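Local coordinates for protein mercuric reductase (Metallosphaera sedula, PDB 4YWO) that probably reduces mercuric ion to elemental mercury with electrons from NADPH, working as an FAD-containing homodimer of the pyridine nucleotide-disulfide oxidoreductase family, at residues K40-G45 and D112-Q117; M15-I20 and E136-V141; I202-P207 and V232-N237. One frame throughout, in Å; residues are numbered along the deposited sequence. Where two conformers were deposited one is given.

Contact 1. Residues K40-G45 and D112-Q117; sequences KPVLIG and DVELIQ. With FAD (flavin-adenine dinucleotide), chain B.
Lys40 lays its aliphatic chain across the Asp112 side chain at about a right angle, with its methylenes against the carboxylate. From CB outward the contacts shift along that group: CB and CG both lie 3.4 Å from Asp112 OD2, CD touches OD2 and OD1, and CE has moved on to OD1 and the carbonyl carbon of Val113. With CG anti to the backbone N (chi1 -176°) and every later torsion extended, NZ ends 4.0 Å from Asp112 OD1, beyond salt-bridge range. Past this pair the strands 42-45 and 114-117 run parallel, their axes 4.7 Å apart. Glu114 N donates to Pro41 O and Leu43 N to Glu114 O; Ile116 N then reaches Leu43 O at 2.8 Å, and Gly45 N closes the ladder on Ile116 O. On one face Val42 CG1 meets Ile116 CD1 at 3.7 Å, while Val42 CG2 lies beside Glu114 OE1. On the other, Val113 CG2 presses on Leu43 CB at 3.5 Å, and Leu43 CD2 and Leu115 CD1 run alongside each other at 4.1 Å. At the far end Gly45 CA approaches N3A of the FAD adenine at 3.5 Å, without a side chain between. The chemistry is therefore graded: opposite charges that probably attract only loosely at the exposed start, then a regular backbone ladder with apolar flanks, ending against the cofactor.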
loop_
_atom_site.group_PDB
_atom_site.type_symbol
_atom_site.label_atom_id
_atom_site.label_comp_id
_atom_site.label_asym_id
_atom_site.label_seq_id
_atom_site.Cartn_x
_atom_site.Cartn_y
_atom_site.Cartn_z
ATOM N N LYS A 40 23.230 24.587 17.682
ATOM C CA LYS A 40 23.279 25.252 16.422
ATOM C C LYS A 40 24.510 24.734 15.644
ATOM O O LYS A 40 25.656 25.102 15.907
ATOM C CB LYS A 40 23.382 26.739 16.582
ATOM C CG LYS A 40 23.328 27.470 15.269
ATOM C CD LYS A 40 23.711 28.911 15.500
ATOM C CE LYS A 40 23.875 29.624 14.198
ATOM N NZ LYS A 40 24.011 31.071 14.507
ATOM N N PRO A 41 24.268 23.875 14.638
ATOM C CA PRO A 41 25.427 23.344 13.945
ATOM C C PRO A 41 25.931 24.200 12.870
ATOM O O PRO A 41 25.221 25.083 12.357
ATOM C CB PRO A 41 24.873 22.037 13.296
ATOM C CG PRO A 41 23.401 22.299 13.114
ATOM C CD PRO A 41 22.985 23.334 14.169
ATOM N N VAL A 42 27.157 23.938 12.416
ATOM C CA VAL A 42 27.641 24.517 11.214
ATOM C C VAL A 42 27.320 23.451 10.141
ATOM O O VAL A 42 27.589 22.275 10.342
ATOM C CB VAL A 42 29.168 24.734 11.248
ATOM C CG1 VAL A 42 29.602 25.308 9.935
ATOM C CG2 VAL A 42 29.565 25.625 12.403
ATOM N N LEU A 43 26.735 23.872 9.045
ATOM C CA LEU A 43 26.342 22.955 7.940
ATOM C C LEU A 43 27.055 23.404 6.697
ATOM O O LEU A 43 26.920 24.599 6.246
ATOM C CB LEU A 43 24.809 23.032 7.751
ATOM C CG LEU A 43 24.248 22.208 6.578
ATOM C CD1 LEU A 43 24.479 20.753 6.803
ATOM C CD2 LEU A 43 22.752 22.477 6.497
ATOM N N ILE A 44 27.920 22.530 6.160
ATOM C CA ILE A 44 28.727 22.892 5.054
ATOM C C ILE A 44 28.385 22.044 3.875
ATOM O O ILE A 44 28.434 20.837 4.003
ATOM C CB ILE A 44 30.220 22.658 5.401
ATOM C CG1 ILE A 44 30.594 23.356 6.661
ATOM C CG2 ILE A 44 31.142 23.122 4.222
ATOM C CD1 ILE A 44 31.920 23.022 7.342
ATOM N N GLY A 45 28.063 22.597 2.711
ATOM C CA GLY A 45 27.783 21.833 1.580
ATOM C C GLY A 45 28.137 22.517 0.280
ATOM O O GLY A 45 28.330 23.743 0.243
ATOM N N ASP A 112 17.915 26.664 13.259
ATOM C CA ASP A 112 19.028 27.544 13.565
ATOM C C ASP A 112 20.370 26.812 13.035
ATOM O O ASP A 112 20.645 25.730 13.438
ATOM C CB ASP A 112 19.080 27.667 15.103
ATOM C CG ASP A 112 19.999 28.735 15.582
ATOM O OD1 ASP A 112 20.226 29.736 14.868
ATOM O OD2 ASP A 112 20.509 28.576 16.719
ATOM N N VAL A 113 21.139 27.486 12.246
ATOM C CA VAL A 113 22.269 26.841 11.511
ATOM C C VAL A 113 23.183 27.874 10.937
ATOM O O VAL A 113 22.752 28.917 10.500
ATOM C CB VAL A 113 21.694 25.937 10.385
ATOM C CG1 VAL A 113 20.794 26.700 9.439
ATOM C CG2 VAL A 113 22.819 25.336 9.500
ATOM N N GLU A 114 24.484 27.645 10.960
ATOM C CA GLU A 114 25.374 28.463 10.242
ATOM C C GLU A 114 25.695 27.726 8.966
ATOM O O GLU A 114 26.399 26.717 9.008
ATOM C CB GLU A 114 26.652 28.649 11.073
ATOM C CG GLU A 114 27.826 29.282 10.367
ATOM C CD GLU A 114 28.959 29.532 11.357
ATOM O OE1 GLU A 114 28.749 29.332 12.566
ATOM O OE2 GLU A 114 30.059 29.907 10.942
ATOM N N LEU A 115 25.160 28.206 7.868
ATOM C CA LEU A 115 25.351 27.568 6.597
ATOM C C LEU A 115 26.611 28.118 5.892
ATOM O O LEU A 115 26.774 29.307 5.701
ATOM C CB LEU A 115 24.153 27.814 5.738
ATOM C CG LEU A 115 24.150 27.262 4.355
ATOM C CD1 LEU A 115 24.072 25.762 4.384
ATOM C CD2 LEU A 115 22.983 27.854 3.595
ATOM N N ILE A 116 27.453 27.235 5.397
ATOM C CA ILE A 116 28.583 27.598 4.534
ATOM C C ILE A 116 28.560 26.848 3.258
ATOM O O ILE A 116 28.397 25.623 3.296
ATOM C CB ILE A 116 29.885 27.328 5.288
ATOM C CG1 ILE A 116 29.919 28.030 6.645
ATOM C CG2 ILE A 116 31.106 27.641 4.365
ATOM C CD1 ILE A 116 31.088 27.640 7.480
ATOM N N GLN A 117 28.604 27.511 2.086
ATOM C CA GLN A 117 28.630 26.837 0.860
ATOM C C GLN A 117 30.043 26.739 0.321
ATOM O O GLN A 117 30.717 27.749 0.077
ATOM C CB GLN A 117 27.616 27.439 -0.145
ATOM C CG GLN A 117 26.201 27.111 0.335
ATOM C CD GLN A 117 25.080 27.687 -0.505
ATOM O OE1 GLN A 117 24.331 26.950 -1.177
ATOM N NE2 GLN A 117 24.926 29.004 -0.446
HETATM P PA FAD B . 23.787 13.409 -0.784
HETATM O O1A FAD B . 22.360 13.898 -0.736
HETATM O O2A FAD B . 24.511 13.326 -2.107
HETATM O O5B FAD B . 24.665 14.318 0.214
HETATM C C5B FAD B . 25.886 14.907 -0.228
HETATM C C4B FAD B . 25.727 16.421 -0.286
HETATM O O4B FAD B . 26.775 17.045 0.461
HETATM C C3B FAD B . 25.805 16.930 -1.716
HETATM O O3B FAD B . 24.591 17.601 -2.066
HETATM C C2B FAD B . 26.967 17.903 -1.756
HETATM O O2B FAD B . 26.503 19.203 -2.134
HETATM C C1B FAD B . 27.540 17.942 -0.349
HETATM N N9A FAD B . 28.959 17.508 -0.374
HETATM C C8A FAD B . 29.426 16.376 -0.931
HETATM N N7A FAD B . 30.772 16.275 -0.783
HETATM C C5A FAD B . 31.187 17.368 -0.115
HETATM C C6A FAD B . 32.485 17.892 0.372
HETATM N N6A FAD B . 33.637 17.210 0.169
HETATM N N1A FAD B . 32.479 19.075 1.027
HETATM C C2A FAD B . 31.341 19.763 1.235
HETATM N N3A FAD B . 30.130 19.346 0.821
HETATM C C4A FAD B . 29.989 18.177 0.152
HETATM N N1 FAD B . 16.502 6.433 -2.789
HETATM C C2 FAD B . 15.275 6.064 -2.345
HETATM O O2 FAD B . 15.139 5.758 -1.141
HETATM N N3 FAD B . 14.196 6.014 -3.149
HETATM C C4 FAD B . 14.259 6.326 -4.448
HETATM O O4 FAD B . 13.238 6.270 -5.169
HETATM C C4X FAD B . 15.565 6.741 -5.014
HETATM N N5 FAD B . 15.712 7.072 -6.316
HETATM C C5X FAD B . 16.918 7.446 -6.802
HETATM C C6 FAD B . 17.045 7.782 -8.145
HETATM C C7 FAD B . 18.281 8.168 -8.653
HETATM C C7M FAD B . 18.415 8.531 -10.109
HETATM C C8 FAD B . 19.469 8.221 -7.762
HETATM C C8M FAD B . 20.806 8.639 -8.315
HETATM C C9 FAD B . 19.347 7.886 -6.419
HETATM C C9A FAD B . 18.112 7.501 -5.911
HETATM N N10 FAD B . 17.979 7.159 -4.550
HETATM C C10 FAD B . 16.711 6.775 -4.078
HETATM C "C1'" FAD B . 19.133 7.203 -3.649
HETATM C "C2'" FAD B . 19.062 8.461 -2.793
HETATM O "O2'" FAD B . 18.882 9.604 -3.636
HETATM C "C3'" FAD B . 20.332 8.633 -1.968
HETATM O "O3'" FAD B . 20.599 7.427 -1.244
HETATM C "C4'" FAD B . 20.194 9.792 -0.989
HETATM O "O4'" FAD B . 20.120 11.024 -1.714
HETATM C "C5'" FAD B . 21.376 9.840 -0.028
HETATM O "O5'" FAD B . 21.529 11.166 0.474
HETATM P P FAD B . 22.904 11.621 1.175
HETATM O O1P FAD B . 22.646 12.904 1.930
HETATM O O2P FAD B . 23.486 10.428 1.894
HETATM O O3P FAD B . 23.846 11.960 -0.085
#

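Contact 2. Residues M15-I20 and E136-V141; sequences MHKLAI and EAEKFV
Met15 turns CG beside its backbone N (chi1 -61°) and then runs extended, which carries the thioether across Glu136 at about a right angle: CE lies 3.7 Å from Glu136 OE1 and SD 3.6 Å from Ala137 O. Phe140, with CG likewise beside the backbone N (chi1 -70°), brings its CD2-CE2 side to Ala19 CB, which approaches the ring obliquely at 3.7 Å from CD2. Ala137 CB lies over one face of the same ring, offset toward the rim, and is also 3.8 Å from Ala19 CB, so the two methyls and the ring form one apolar patch. Leu18 points CD1 at Val141 CG2 among the residues of the other face.

The backbone evidence falls into two blocks. Before the corner, His16 N bonds to Glu136 O along a bent path (138°), and Glu138 N returns to His16 O. Both chains then turn, at Lys17 and Glu138, where Lys139 N makes only a weak bond to Lys17 O. A water donates to both Lys17 O and Glu138 OE1, joining the two corners. Beyond them regular pairing resumes, with Ala19 N on Lys139 O at 3.0 Å and Val141 N on Ala19 O. Lys139 NZ is engaged elsewhere, by Ala328 O.

The blocks reflect two sheets: Glu136 and Ala137 belong to strand 133-137 of an antiparallel sheet, whereas 139-142 pairs with 16-21 in a parallel one. Strand 16-21 is central there and leads directly into Gly22, Gly24 and Gly27, a GxGxxG pattern consistent with the FAD-binding Rossmann-type domain of this family.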
loop_
_atom_site.group_PDB
_atom_site.type_symbol
_atom_site.label_atom_id
_atom_site.label_comp_id
_atom_site.label_asym_id
_atom_site.label_seq_id
_atom_site.Cartn_x
_atom_site.Cartn_y
_atom_site.Cartn_z
ATOM N N MET A 15 35.978 25.685 19.824
ATOM C CA MET A 15 35.529 24.991 18.631
ATOM C C MET A 15 33.981 25.067 18.598
ATOM O O MET A 15 33.342 25.221 19.621
ATOM C CB MET A 15 35.853 23.498 18.787
ATOM C CG MET A 15 37.277 23.236 18.921
ATOM S SD MET A 15 37.614 21.543 18.536
ATOM C CE MET A 15 39.399 21.495 18.830
ATOM N N HIS A 16 33.399 25.008 17.425
ATOM C CA HIS A 16 31.969 24.702 17.330
ATOM C C HIS A 16 31.618 23.354 18.010
ATOM O O HIS A 16 32.369 22.391 17.978
ATOM C CB HIS A 16 31.591 24.635 15.850
ATOM C CG HIS A 16 31.758 25.902 15.151
ATOM N ND1 HIS A 16 30.862 26.942 15.247
ATOM C CD2 HIS A 16 32.731 26.318 14.317
ATOM C CE1 HIS A 16 31.275 27.949 14.496
ATOM N NE2 HIS A 16 32.408 27.597 13.924
ATOM N N LYS A 17 30.376 23.173 18.476
ATOM C CA LYS A 17 29.995 21.907 19.006
ATOM C C LYS A 17 29.826 20.799 17.945
ATOM O O LYS A 17 30.131 19.674 18.204
ATOM C CB LYS A 17 28.641 22.056 19.725
ATOM C CG LYS A 17 28.726 22.938 21.000
ATOM C CD LYS A 17 27.366 22.908 21.680
ATOM C CE LYS A 17 27.167 24.094 22.573
ATOM N NZ LYS A 17 28.076 23.862 23.716
ATOM N N LEU A 18 29.374 21.212 16.768
ATOM C CA LEU A 18 29.100 20.270 15.691
ATOM C C LEU A 18 29.196 20.896 14.331
ATOM O O LEU A 18 28.607 21.969 14.048
ATOM C CB LEU A 18 27.694 19.664 15.855
ATOM C CG LEU A 18 27.212 18.747 14.721
ATOM C CD1 LEU A 18 27.949 17.486 14.871
ATOM C CD2 LEU A 18 25.707 18.388 14.870
ATOM N N ALA A 19 29.904 20.189 13.451
ATOM C CA ALA A 19 29.921 20.520 12.038
ATOM C C ALA A 19 29.414 19.324 11.237
ATOM O O ALA A 19 29.855 18.186 11.463
ATOM C CB ALA A 19 31.314 20.888 11.531
ATOM N N ILE A 20 28.557 19.641 10.256
ATOM C CA ILE A 20 27.982 18.650 9.363
ATOM C C ILE A 20 28.440 18.869 7.983
ATOM O O ILE A 20 28.305 20.009 7.484
ATOM C CB ILE A 20 26.398 18.756 9.375
ATOM C CG1 ILE A 20 25.880 18.525 10.753
ATOM C CG2 ILE A 20 25.772 17.744 8.400
ATOM C CD1 ILE A 20 24.494 19.110 10.995
ATOM N N GLU A 136 36.777 24.500 12.957
ATOM C CA GLU A 136 37.033 23.524 13.985
ATOM C C GLU A 136 35.721 23.123 14.698
ATOM O O GLU A 136 34.934 23.993 15.054
ATOM C CB GLU A 136 37.933 24.025 15.066
ATOM C CG GLU A 136 39.202 24.652 14.565
ATOM C CD GLU A 136 40.072 25.146 15.759
ATOM O OE1 GLU A 136 40.329 24.278 16.641
ATOM O OE2 GLU A 136 40.438 26.320 15.789
ATOM N N ALA A 137 35.608 21.863 15.001
ATOM C CA ALA A 137 34.444 21.389 15.729
ATOM C C ALA A 137 34.807 20.239 16.627
ATOM O O ALA A 137 35.684 19.400 16.336
ATOM C CB ALA A 137 33.333 21.026 14.748
ATOM N N GLU A 138 34.082 20.123 17.747
ATOM C CA GLU A 138 34.229 19.048 18.697
ATOM C C GLU A 138 33.784 17.716 18.123
ATOM O O GLU A 138 34.322 16.665 18.409
ATOM C CB GLU A 138 33.379 19.337 19.969
ATOM C CG GLU A 138 33.785 20.612 20.719
ATOM C CD GLU A 138 32.917 20.938 21.936
ATOM O OE1 GLU A 138 31.867 20.311 22.117
ATOM O OE2 GLU A 138 33.264 21.876 22.693
ATOM N N LYS A 139 32.719 17.831 17.296
ATOM C CA LYS A 139 32.193 16.653 16.687
ATOM C C LYS A 139 31.884 16.954 15.206
ATOM O O LYS A 139 31.507 18.075 14.884
ATOM C CB LYS A 139 30.864 16.244 17.357
ATOM C CG LYS A 139 30.969 15.845 18.832
ATOM C CD LYS A 139 31.626 14.515 18.907
ATOM C CE LYS A 139 32.053 14.123 20.329
ATOM N NZ LYS A 139 30.936 14.454 21.239
ATOM N N PHE A 140 32.022 15.961 14.352
ATOM C CA PHE A 140 31.653 16.036 12.923
ATOM C C PHE A 140 30.696 14.916 12.562
ATOM O O PHE A 140 30.849 13.736 12.981
ATOM C CB PHE A 140 32.833 15.934 11.952
ATOM C CG PHE A 140 33.721 17.168 11.984
ATOM C CD1 PHE A 140 34.637 17.289 13.007
ATOM C CD2 PHE A 140 33.710 18.105 10.993
ATOM C CE1 PHE A 140 35.512 18.380 13.047
ATOM C CE2 PHE A 140 34.608 19.193 11.051
ATOM C CZ PHE A 140 35.423 19.343 12.098
ATOM N N VAL A 141 29.789 15.234 11.634
ATOM C CA VAL A 141 29.059 14.197 10.932
ATOM C C VAL A 141 29.309 14.336 9.456
ATOM O O VAL A 141 29.034 15.442 8.870
ATOM C CB VAL A 141 27.533 14.328 11.228
ATOM C CG1 VAL A 141 26.760 13.334 10.324
ATOM C CG2 VAL A 141 27.226 14.140 12.702
HETATM O O HOH W 1 29.942 18.850 20.825
#

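Contact 3. Residues I202-P207 and V232-N237; sequences ILQRSP and VVTGVN
Ile202 and Leu203 pair in parallel with Val232 and Val233, Val233 N donating to Ile202 O and Gln204 N to Val233 O, both at 2.9 Å, and bonding continues past this pairing. There Val236 N reaches Gln204 O almost straight (175°), whereas Gly235 N meets Ser206 O from above the carbonyl plane. Gly235 has positive phi (59°), and its CA lies 3.1 Å from Arg205 O.

Leu203 lies alongside Val233, its CD2 3.9 Å from Val233 CB, while Leu203 CB meets Val236 CG1. That methyl sits between the backbone N and carbonyl carbon of Val236 (chi1 56°), which directs it onto Gln204 O at 3.4 Å. Thr234 sets CB 3.3 Å from Pro207 O, and a water joins that carbonyl to Thr234 OG1. Arg205 and Asn237 are modelled too close for their pairing to be trusted, but Asn237 ND2 bonds to Asp252.

The strands belong to the beta-alpha-beta unit 199-203, 215-227, 231-233. Met225 of its helix packs on Ile202 and Val232, whereas Val249 and Thr251 of strand 247-251 meet Leu203 and Val236 respectively.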
loop_
_atom_site.group_PDB
_atom_site.type_symbol
_atom_site.label_atom_id
_atom_site.label_comp_id
_atom_site.label_asym_id
_atom_site.label_seq_id
_atom_site.Cartn_x
_atom_site.Cartn_y
_atom_site.Cartn_z
ATOM N N ILE A 202 19.447 -3.054 -22.446
ATOM C CA ILE A 202 20.194 -3.152 -21.191
ATOM C C ILE A 202 21.332 -4.122 -21.398
ATOM O O ILE A 202 21.092 -5.239 -21.855
ATOM C CB ILE A 202 19.297 -3.703 -20.049
ATOM C CG1 ILE A 202 18.309 -2.609 -19.616
ATOM C CG2 ILE A 202 20.142 -4.170 -18.872
ATOM C CD1 ILE A 202 17.218 -3.154 -18.693
ATOM N N LEU A 203 22.542 -3.719 -21.063
ATOM C CA LEU A 203 23.738 -4.558 -21.155
ATOM C C LEU A 203 24.279 -4.820 -19.754
ATOM O O LEU A 203 24.844 -3.927 -19.076
ATOM C CB LEU A 203 24.789 -3.805 -21.975
ATOM C CG LEU A 203 24.336 -3.353 -23.346
ATOM C CD1 LEU A 203 25.436 -2.454 -24.047
ATOM C CD2 LEU A 203 23.812 -4.423 -24.238
ATOM N N GLN A 204 24.099 -6.059 -19.326
ATOM C CA GLN A 204 24.345 -6.466 -17.950
ATOM C C GLN A 204 25.462 -7.518 -17.938
ATOM O O GLN A 204 25.293 -8.524 -18.625
ATOM C CB GLN A 204 23.054 -7.055 -17.405
ATOM C CG GLN A 204 23.145 -7.783 -16.068
ATOM C CD GLN A 204 23.528 -6.971 -14.883
ATOM O OE1 GLN A 204 24.246 -5.946 -14.977
ATOM N NE2 GLN A 204 23.148 -7.448 -13.686
ATOM N N ARG A 205 26.458 -7.327 -17.094
ATOM C CA ARG A 205 27.582 -8.300 -17.032
ATOM C C ARG A 205 27.186 -9.594 -16.368
ATOM O O ARG A 205 27.474 -10.681 -16.870
ATOM C CB ARG A 205 28.771 -7.684 -16.361
ATOM C CG ARG A 205 30.054 -8.531 -16.295
ATOM C CD ARG A 205 30.969 -7.728 -15.347
ATOM N NE ARG A 205 32.395 -8.024 -15.419
ATOM C CZ ARG A 205 33.219 -7.633 -16.399
ATOM N NH1 ARG A 205 32.783 -6.934 -17.457
ATOM N NH2 ARG A 205 34.507 -7.962 -16.330
ATOM N N SER A 206 26.594 -9.515 -15.174
ATOM C CA SER A 206 26.156 -10.727 -14.476
ATOM C C SER A 206 25.148 -11.446 -15.378
ATOM O O SER A 206 24.627 -10.801 -16.282
ATOM C CB SER A 206 25.562 -10.325 -13.124
ATOM O OG SER A 206 26.533 -9.570 -12.396
ATOM N N PRO A 207 24.887 -12.777 -15.199
ATOM C CA PRO A 207 23.948 -13.581 -15.943
ATOM C C PRO A 207 22.477 -13.263 -15.756
ATOM O O PRO A 207 21.678 -13.719 -16.517
ATOM C CB PRO A 207 24.161 -15.015 -15.390
ATOM C CG PRO A 207 25.407 -14.929 -14.620
ATOM C CD PRO A 207 25.619 -13.537 -14.162
ATOM N N VAL A 232 17.064 -7.162 -23.301
ATOM C CA VAL A 232 17.840 -7.443 -22.136
ATOM C C VAL A 232 18.947 -8.338 -22.559
ATOM O O VAL A 232 18.652 -9.474 -23.009
ATOM C CB VAL A 232 16.950 -8.095 -21.070
ATOM C CG1 VAL A 232 17.853 -8.473 -19.907
ATOM C CG2 VAL A 232 15.887 -7.101 -20.603
ATOM N N VAL A 233 20.166 -7.872 -22.459
ATOM C CA VAL A 233 21.369 -8.699 -22.766
ATOM C C VAL A 233 22.179 -8.957 -21.515
ATOM O O VAL A 233 22.718 -8.041 -20.900
ATOM C CB VAL A 233 22.244 -7.980 -23.805
ATOM C CG1 VAL A 233 23.437 -8.897 -24.144
ATOM C CG2 VAL A 233 21.423 -7.634 -25.017
ATOM N N THR A 234 22.204 -10.215 -21.033
ATOM C CA THR A 234 22.929 -10.523 -19.852
ATOM C C THR A 234 24.277 -11.314 -20.189
ATOM O O THR A 234 24.383 -11.781 -21.294
ATOM C CB THR A 234 22.116 -11.402 -18.894
ATOM O OG1 THR A 234 21.466 -12.449 -19.629
ATOM C CG2 THR A 234 21.030 -10.543 -18.247
ATOM N N GLY A 235 25.113 -11.480 -19.194
ATOM C CA GLY A 235 26.426 -12.133 -19.406
ATOM C C GLY A 235 27.307 -11.430 -20.408
ATOM O O GLY A 235 28.110 -12.083 -21.101
ATOM N N VAL A 236 27.174 -10.125 -20.533
ATOM C CA VAL A 236 27.963 -9.362 -21.513
ATOM C C VAL A 236 29.045 -8.479 -20.910
ATOM O O VAL A 236 28.884 -7.771 -19.887
ATOM C CB VAL A 236 27.068 -8.617 -22.500
ATOM C CG1 VAL A 236 26.086 -7.690 -21.787
ATOM C CG2 VAL A 236 27.894 -7.796 -23.472
ATOM N N ASN A 237 30.216 -8.494 -21.587
ATOM C CA ASN A 237 31.358 -7.631 -21.236
ATOM C C ASN A 237 31.548 -6.625 -22.283
ATOM O O ASN A 237 31.568 -6.974 -23.469
ATOM C CB ASN A 237 32.671 -8.417 -21.132
ATOM C CG ASN A 237 32.617 -9.409 -19.989
ATOM O OD1 ASN A 237 32.606 -9.026 -18.814
ATOM N ND2 ASN A 237 32.484 -10.684 -20.326
HETATM O O HOH W 2 22.661 -14.953 -19.069
#

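In the fold
Contacts 1 and 2 join neighbouring strands of one parallel sheet, where Val42 O and Ile44 N probably bond to Ile20 N and O; contact 2 also takes in the end of strand 133-137. Contact 1 is nested along the chain inside the loop that contact 2 closes. Contact 3 belongs to another parallel sheet, its centre about 44 Å from that of contact 1. All three are partly buried: contacts 1 and 3 put their exposed residues toward segment ends, contact 2 at its corner. Their chemistry differs by place: contact 1 reaches the FAD adenine, contact 2 has a corner in both chains, bridged by a water, and contact 3 exchanges strand pairing for loop bonds.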